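Type VI secretion system component (Escherichia coli O6, PDB 2P5Z) is a type VI secretion component resembling phage T4 tail proteins gp27 and gp5, and probably forms part of a trimeric, puncturing, tail-spike-like assembly. Local coordinates at residues T92-L97 with Y106-E111; N123-N128 with Q163-G168. One frame throughout, in Å; residues are numbered along the deposited sequence.

Interaction 1 (T92-L97 with Y106-E111); sequences TGFKHL and YEVRLE
Tyr106 meets His96 across a beta hairpin, made by strands 85-99 and 104-111 in the part of the chain related to phage tail baseplate hubs. The two rings form an edge-to-face pair. Their centroids are 4.5 Å apart and their planes stand at 51°, with the edge of Tyr106 turned toward the imidazole face. Tyr106 CE2 does the touching, 3.5 Å from His96 ND1 and displaced toward the rim of the ring. With CG beside its own backbone N (chi1 -63°), the Tyr106 ring comes back toward the opposite strand. Phe94 sets its CG beside the carbonyl carbon instead (chi1 166°), and its ring runs alongside Tyr106. These two rings meet rim to rim, with Phe94 CZ 3.6 Å from Tyr106 CD2. Val108 CG1 lies at the edge of the Phe94 ring, so this sheet face is largely aromatic and apolar. The Tyr106 hydroxyl is hydrogen-bonded to Asp53 O and Ile56 N, and His96 NE2 to Ser99 OG. Phe94, Lys95 and His96 also pair with a strand of the second subunit, which continues the sheet across the interface.

The other face carries Lys95, Glu107 and Arg109. Lys95 and Glu107 are an antiparallel hydrogen-bonded pair, and Lys95 N lies 2.8 Å from Glu107 O. Their extended side chains run side by side, giving a long salt bridge of 3.9 Å from Lys95 NZ to Glu107 OE2. Glu107 OE1 is hydrogen-bonded to Gln48 NE2, and Arg109, bent at its third torsion, forms a salt bridge with Asp46. At the far end, Thr92 N gives a nearly straight bond of 3.0 Å to Arg109 O, while Thr92 OG1 makes a weak one of 3.4 Å to Glu111 OE1.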
loop_
_atom_site.group_PDB
_atom_site.type_symbol
_atom_site.label_atom_id
_atom_site.label_comp_id
_atom_site.label_asym_id
_atom_site.label_seq_id
_atom_site.Cartn_x
_atom_site.Cartn_y
_atom_site.Cartn_z
ATOM N N THR A 92 3.477 5.523 -25.271
ATOM C CA THR A 92 2.615 5.889 -24.154
ATOM C C THR A 92 3.087 7.159 -23.452
ATOM O O THR A 92 2.292 7.932 -22.934
ATOM C CB THR A 92 2.605 4.717 -23.188
ATOM O OG1 THR A 92 1.602 3.797 -23.622
ATOM C CG2 THR A 92 2.353 5.147 -21.762
ATOM N N GLY A 93 4.395 7.384 -23.456
ATOM C CA GLY A 93 4.975 8.475 -22.697
ATOM C C GLY A 93 6.112 9.103 -23.460
ATOM O O GLY A 93 6.785 8.450 -24.255
ATOM N N PHE A 94 6.344 10.377 -23.214
ATOM C CA PHE A 94 7.374 11.060 -23.927
ATOM C C PHE A 94 8.022 12.024 -22.977
ATOM O O PHE A 94 7.334 12.752 -22.251
ATOM C CB PHE A 94 6.790 11.796 -25.136
ATOM C CG PHE A 94 7.725 12.792 -25.753
ATOM C CD1 PHE A 94 8.809 12.368 -26.513
ATOM C CD2 PHE A 94 7.522 14.156 -25.577
ATOM C CE1 PHE A 94 9.672 13.280 -27.078
ATOM C CE2 PHE A 94 8.379 15.088 -26.153
ATOM C CZ PHE A 94 9.451 14.644 -26.908
ATOM N N LYS A 95 9.351 12.040 -22.997
ATOM C CA LYS A 95 10.114 12.963 -22.178
ATOM C C LYS A 95 11.191 13.655 -22.994
ATOM O O LYS A 95 11.911 13.005 -23.740
ATOM C CB LYS A 95 10.778 12.193 -21.037
ATOM C CG LYS A 95 9.873 11.845 -19.900
ATOM C CD LYS A 95 10.453 10.722 -19.124
ATOM C CE LYS A 95 9.864 10.693 -17.729
ATOM N NZ LYS A 95 10.425 9.510 -17.020
ATOM N N HIS A 96 11.306 14.968 -22.865
ATOM C CA HIS A 96 12.513 15.636 -23.330
ATOM C C HIS A 96 13.449 15.751 -22.122
ATOM O O HIS A 96 13.122 16.402 -21.147
ATOM C CB HIS A 96 12.174 17.012 -23.901
ATOM C CG HIS A 96 13.339 17.737 -24.520
ATOM N ND1 HIS A 96 13.181 18.650 -25.545
ATOM C CD2 HIS A 96 14.671 17.698 -24.260
ATOM C CE1 HIS A 96 14.359 19.144 -25.879
ATOM N NE2 HIS A 96 15.278 18.583 -25.115
ATOM N N LEU A 97 14.613 15.126 -22.189
ATOM C CA LEU A 97 15.498 15.042 -21.021
ATOM C C LEU A 97 16.528 16.168 -20.876
ATOM O O LEU A 97 16.701 16.701 -19.793
ATOM C CB LEU A 97 16.192 13.689 -20.997
ATOM C CG LEU A 97 15.187 12.623 -20.617
ATOM C CD1 LEU A 97 15.788 11.255 -20.709
ATOM C CD2 LEU A 97 14.710 12.915 -19.210
ATOM N N TYR A 106 16.035 12.295 -25.389
ATOM C CA TYR A 106 14.603 12.061 -25.241
ATOM C C TYR A 106 14.350 10.696 -24.661
ATOM O O TYR A 106 15.205 9.817 -24.762
ATOM C CB TYR A 106 13.861 12.145 -26.583
ATOM C CG TYR A 106 13.932 13.498 -27.238
ATOM C CD1 TYR A 106 14.888 13.769 -28.220
ATOM C CD2 TYR A 106 13.051 14.513 -26.875
ATOM C CE1 TYR A 106 14.964 15.014 -28.822
ATOM C CE2 TYR A 106 13.117 15.763 -27.469
ATOM C CZ TYR A 106 14.081 16.012 -28.443
ATOM O OH TYR A 106 14.149 17.260 -29.043
ATOM N N GLU A 107 13.167 10.511 -24.073
ATOM C CA GLU A 107 12.742 9.174 -23.676
ATOM C C GLU A 107 11.324 8.849 -24.140
ATOM O O GLU A 107 10.450 9.714 -24.143
ATOM C CB GLU A 107 12.881 8.982 -22.167
ATOM C CG GLU A 107 12.943 7.523 -21.755
ATOM C CD GLU A 107 13.128 7.345 -20.259
ATOM O OE1 GLU A 107 14.268 7.504 -19.780
ATOM O OE2 GLU A 107 12.138 7.029 -19.561
ATOM N N VAL A 108 11.112 7.610 -24.574
ATOM C CA VAL A 108 9.767 7.147 -24.846
ATOM C C VAL A 108 9.457 5.846 -24.124
ATOM O O VAL A 108 10.348 5.020 -23.878
ATOM C CB VAL A 108 9.465 6.976 -26.359
ATOM C CG1 VAL A 108 9.337 8.335 -27.054
ATOM C CG2 VAL A 108 10.506 6.077 -27.037
ATOM N N ARG A 109 8.181 5.670 -23.779
ATOM C CA ARG A 109 7.723 4.416 -23.224
ATOM C C ARG A 109 7.001 3.646 -24.313
ATOM O O ARG A 109 6.118 4.173 -24.957
ATOM C CB ARG A 109 6.804 4.661 -22.032
ATOM C CG ARG A 109 6.250 3.384 -21.407
ATOM C CD ARG A 109 5.766 3.647 -20.004
ATOM N NE ARG A 109 6.804 3.359 -19.020
ATOM C CZ ARG A 109 6.773 3.772 -17.761
ATOM N NH1 ARG A 109 5.766 4.509 -17.340
ATOM N NH2 ARG A 109 7.755 3.470 -16.934
ATOM N N LEU A 110 7.391 2.404 -24.532
ATOM C CA LEU A 110 6.782 1.594 -25.560
ATOM C C LEU A 110 6.052 0.438 -24.894
ATOM O O LEU A 110 6.650 -0.379 -24.179
ATOM C CB LEU A 110 7.834 1.063 -26.538
ATOM C CG LEU A 110 7.252 0.053 -27.542
ATOM C CD1 LEU A 110 6.325 0.787 -28.513
ATOM C CD2 LEU A 110 8.324 -0.713 -28.309
ATOM N N GLU A 111 4.741 0.392 -25.105
ATOM C CA GLU A 111 3.900 -0.652 -24.536
ATOM C C GLU A 111 3.061 -1.217 -25.675
ATOM O O GLU A 111 2.871 -0.547 -26.698
ATOM C CB GLU A 111 3.018 -0.069 -23.437
ATOM C CG GLU A 111 3.786 0.629 -22.340
ATOM C CD GLU A 111 2.976 0.871 -21.093
ATOM O OE1 GLU A 111 2.607 2.043 -20.849
ATOM O OE2 GLU A 111 2.724 -0.109 -20.350
#

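Interaction 2 (N123-N128 with Q163-G168); sequences NAIYQN and QVMQYG
The Tyr126 ring meets Gln166 at its edge. Gln166 OE1 lies in the ring plane, 3.5 Å from Tyr126 OH, and the amide is turned only 20° from the ring. Val164 O sits near the same plane, 3.7 Å from Tyr126 CD1. Ile134 and Ile138 of helix 131-140 and the ring of Tyr424 also pack against Tyr126. A second flat pair lies just past the Ala124-Gln166 pair, where the Asn123 amide and the Tyr167 ring lie 18° apart. Asn123 OD1 is 3.5 Å from Tyr167 CD2 and approaches the ring obliquely. The same oxygen accepts a hydrogen bond from Gly168 N at 3.0 Å, nearly along the C=O axis. Asn123 CG lies beside its backbone N (chi1 -53°), which swings the amide over to Tyr167 and Gly168.

The chains form a two-stranded antiparallel sheet. Ala124 pairs with Gln166, and Tyr126 with Val164, each through two backbone hydrogen bonds. The bond from Gln166 N to Ala124 O is almost straight, at 2.7 Å. On the face opposite Tyr126, Ile125 CG1 packs on Met165 CG at 3.9 Å.

Lys421 NZ is hydrogen-bonded to both Tyr126 OH and Gln166 OE1, while Gln166 NE2 is hydrogen-bonded to Glu169 O and Asp171 OD1, which should fix the rotation of the amide. Polar groups on buried Tyr126 and Gln166 are therefore satisfied by residues beyond the sheet, and the Lys421 bonds tie it to the part of the chain related to the injector OB domain.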
loop_
_atom_site.group_PDB
_atom_site.type_symbol
_atom_site.label_atom_id
_atom_site.label_comp_id
_atom_site.label_asym_id
_atom_site.label_seq_id
_atom_site.Cartn_x
_atom_site.Cartn_y
_atom_site.Cartn_z
ATOM N N ASN A 123 -18.510 0.508 -15.883
ATOM C CA ASN A 123 -19.234 -0.613 -15.268
ATOM C C ASN A 123 -20.078 -1.416 -16.264
ATOM O O ASN A 123 -20.727 -0.850 -17.142
ATOM C CB ASN A 123 -20.123 -0.115 -14.133
ATOM C CG ASN A 123 -19.374 0.714 -13.121
ATOM O OD1 ASN A 123 -18.315 0.317 -12.636
ATOM N ND2 ASN A 123 -19.930 1.869 -12.779
ATOM N N ALA A 124 -20.082 -2.738 -16.129
ATOM C CA ALA A 124 -20.848 -3.559 -17.063
ATOM C C ALA A 124 -21.228 -4.910 -16.493
ATOM O O ALA A 124 -20.499 -5.469 -15.680
ATOM C CB ALA A 124 -20.071 -3.748 -18.356
ATOM N N ILE A 125 -22.367 -5.443 -16.933
ATOM C CA ILE A 125 -22.774 -6.805 -16.558
ATOM C C ILE A 125 -22.864 -7.639 -17.831
ATOM O O ILE A 125 -23.597 -7.301 -18.756
ATOM C CB ILE A 125 -24.123 -6.819 -15.785
ATOM C CG1 ILE A 125 -23.991 -6.045 -14.482
ATOM C CG2 ILE A 125 -24.578 -8.237 -15.469
ATOM C CD1 ILE A 125 -25.245 -5.311 -14.106
ATOM N N TYR A 126 -22.100 -8.715 -17.877
ATOM C CA TYR A 126 -21.967 -9.508 -19.083
ATOM C C TYR A 126 -22.817 -10.707 -18.838
ATOM O O TYR A 126 -22.813 -11.249 -17.740
ATOM C CB TYR A 126 -20.495 -9.902 -19.347
ATOM C CG TYR A 126 -19.618 -8.708 -19.702
ATOM C CD1 TYR A 126 -18.963 -7.971 -18.707
ATOM C CD2 TYR A 126 -19.472 -8.298 -21.023
ATOM C CE1 TYR A 126 -18.195 -6.870 -19.023
ATOM C CE2 TYR A 126 -18.696 -7.194 -21.352
ATOM C CZ TYR A 126 -18.062 -6.492 -20.347
ATOM O OH TYR A 126 -17.301 -5.395 -20.669
ATOM N N GLN A 127 -23.551 -11.109 -19.868
ATOM C CA GLN A 127 -24.688 -12.004 -19.725
ATOM C C GLN A 127 -24.450 -13.265 -20.554
ATOM O O GLN A 127 -24.283 -13.164 -21.760
ATOM C CB GLN A 127 -25.943 -11.236 -20.187
ATOM C CG GLN A 127 -27.282 -11.810 -19.762
ATOM C CD GLN A 127 -27.568 -11.624 -18.280
ATOM O OE1 GLN A 127 -27.296 -10.560 -17.702
ATOM N NE2 GLN A 127 -28.134 -12.661 -17.656
ATOM N N ASN A 128 -24.408 -14.432 -19.912
ATOM C CA ASN A 128 -24.256 -15.745 -20.603
ATOM C C ASN A 128 -23.003 -15.898 -21.454
ATOM O O ASN A 128 -23.071 -16.275 -22.625
ATOM C CB ASN A 128 -25.498 -16.143 -21.435
ATOM C CG ASN A 128 -26.782 -16.017 -20.657
ATOM O OD1 ASN A 128 -27.656 -15.217 -21.017
ATOM N ND2 ASN A 128 -26.896 -16.774 -19.556
ATOM N N GLN A 163 -24.117 -14.405 -15.187
ATOM C CA GLN A 163 -23.853 -12.976 -15.088
ATOM C C GLN A 163 -22.449 -12.722 -14.518
ATOM O O GLN A 163 -22.017 -13.391 -13.581
ATOM C CB GLN A 163 -24.891 -12.276 -14.205
ATOM C CG GLN A 163 -26.316 -12.454 -14.651
ATOM C CD GLN A 163 -27.289 -11.581 -13.895
ATOM O OE1 GLN A 163 -27.842 -10.633 -14.451
ATOM N NE2 GLN A 163 -27.510 -11.897 -12.634
ATOM N N VAL A 164 -21.742 -11.747 -15.084
ATOM C CA VAL A 164 -20.408 -11.387 -14.611
ATOM C C VAL A 164 -20.326 -9.880 -14.569
ATOM O O VAL A 164 -20.503 -9.221 -15.593
ATOM C CB VAL A 164 -19.297 -11.932 -15.536
ATOM C CG1 VAL A 164 -17.934 -11.263 -15.221
ATOM C CG2 VAL A 164 -19.176 -13.451 -15.415
ATOM N N MET A 165 -20.090 -9.336 -13.380
ATOM C CA MET A 165 -20.037 -7.885 -13.189
ATOM C C MET A 165 -18.610 -7.285 -13.257
ATOM O O MET A 165 -17.670 -7.795 -12.637
ATOM C CB MET A 165 -20.656 -7.523 -11.835
ATOM C CG MET A 165 -21.201 -6.111 -11.791
ATOM S SD MET A 165 -21.790 -5.564 -10.173
ATOM C CE MET A 165 -23.165 -4.616 -10.728
ATOM N N GLN A 166 -18.469 -6.197 -14.001
ATOM C CA GLN A 166 -17.289 -5.341 -13.930
ATOM C C GLN A 166 -17.711 -4.058 -13.217
ATOM O O GLN A 166 -18.517 -3.288 -13.733
ATOM C CB GLN A 166 -16.772 -5.017 -15.337
ATOM C CG GLN A 166 -15.729 -3.906 -15.415
ATOM C CD GLN A 166 -15.141 -3.721 -16.816
ATOM O OE1 GLN A 166 -15.598 -4.330 -17.787
ATOM N NE2 GLN A 166 -14.129 -2.867 -16.921
ATOM N N TYR A 167 -17.195 -3.840 -12.015
ATOM C CA TYR A 167 -17.523 -2.623 -11.276
ATOM C C TYR A 167 -16.253 -2.009 -10.672
ATOM O O TYR A 167 -15.513 -2.688 -9.952
ATOM C CB TYR A 167 -18.581 -2.915 -10.200
ATOM C CG TYR A 167 -19.061 -1.694 -9.432
ATOM C CD1 TYR A 167 -18.466 -1.307 -8.220
ATOM C CD2 TYR A 167 -20.091 -0.918 -9.921
ATOM C CE1 TYR A 167 -18.900 -0.189 -7.526
ATOM C CE2 TYR A 167 -20.528 0.209 -9.240
ATOM C CZ TYR A 167 -19.942 0.563 -8.042
ATOM O OH TYR A 167 -20.407 1.684 -7.380
ATOM N N GLY A 168 -16.028 -0.727 -10.955
ATOM C CA GLY A 168 -14.850 0.015 -10.464
ATOM C C GLY A 168 -13.510 -0.617 -10.826
ATOM O O GLY A 168 -12.636 -0.751 -9.983
#

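Interaction 1 and interaction 2 follow in series along the chain, and the first closes before the second opens. Strand 104-111 is succeeded directly by strand 124-127. The centres of the two interactions are 35 Å apart and their nearest atoms about 17 Å, so they do not touch. They share no sheet. Interaction 1 is a local hairpin whose sheet runs on into the second subunit of the trimer. Interaction 2 joins strands separated by helix 131-140 and strand 150-153, and it packs on the part related to the injector OB domain. Both lie in the part related to phage baseplate hubs. One contact thus faces a neighbouring subunit, and the other the C-terminal part of its own chain.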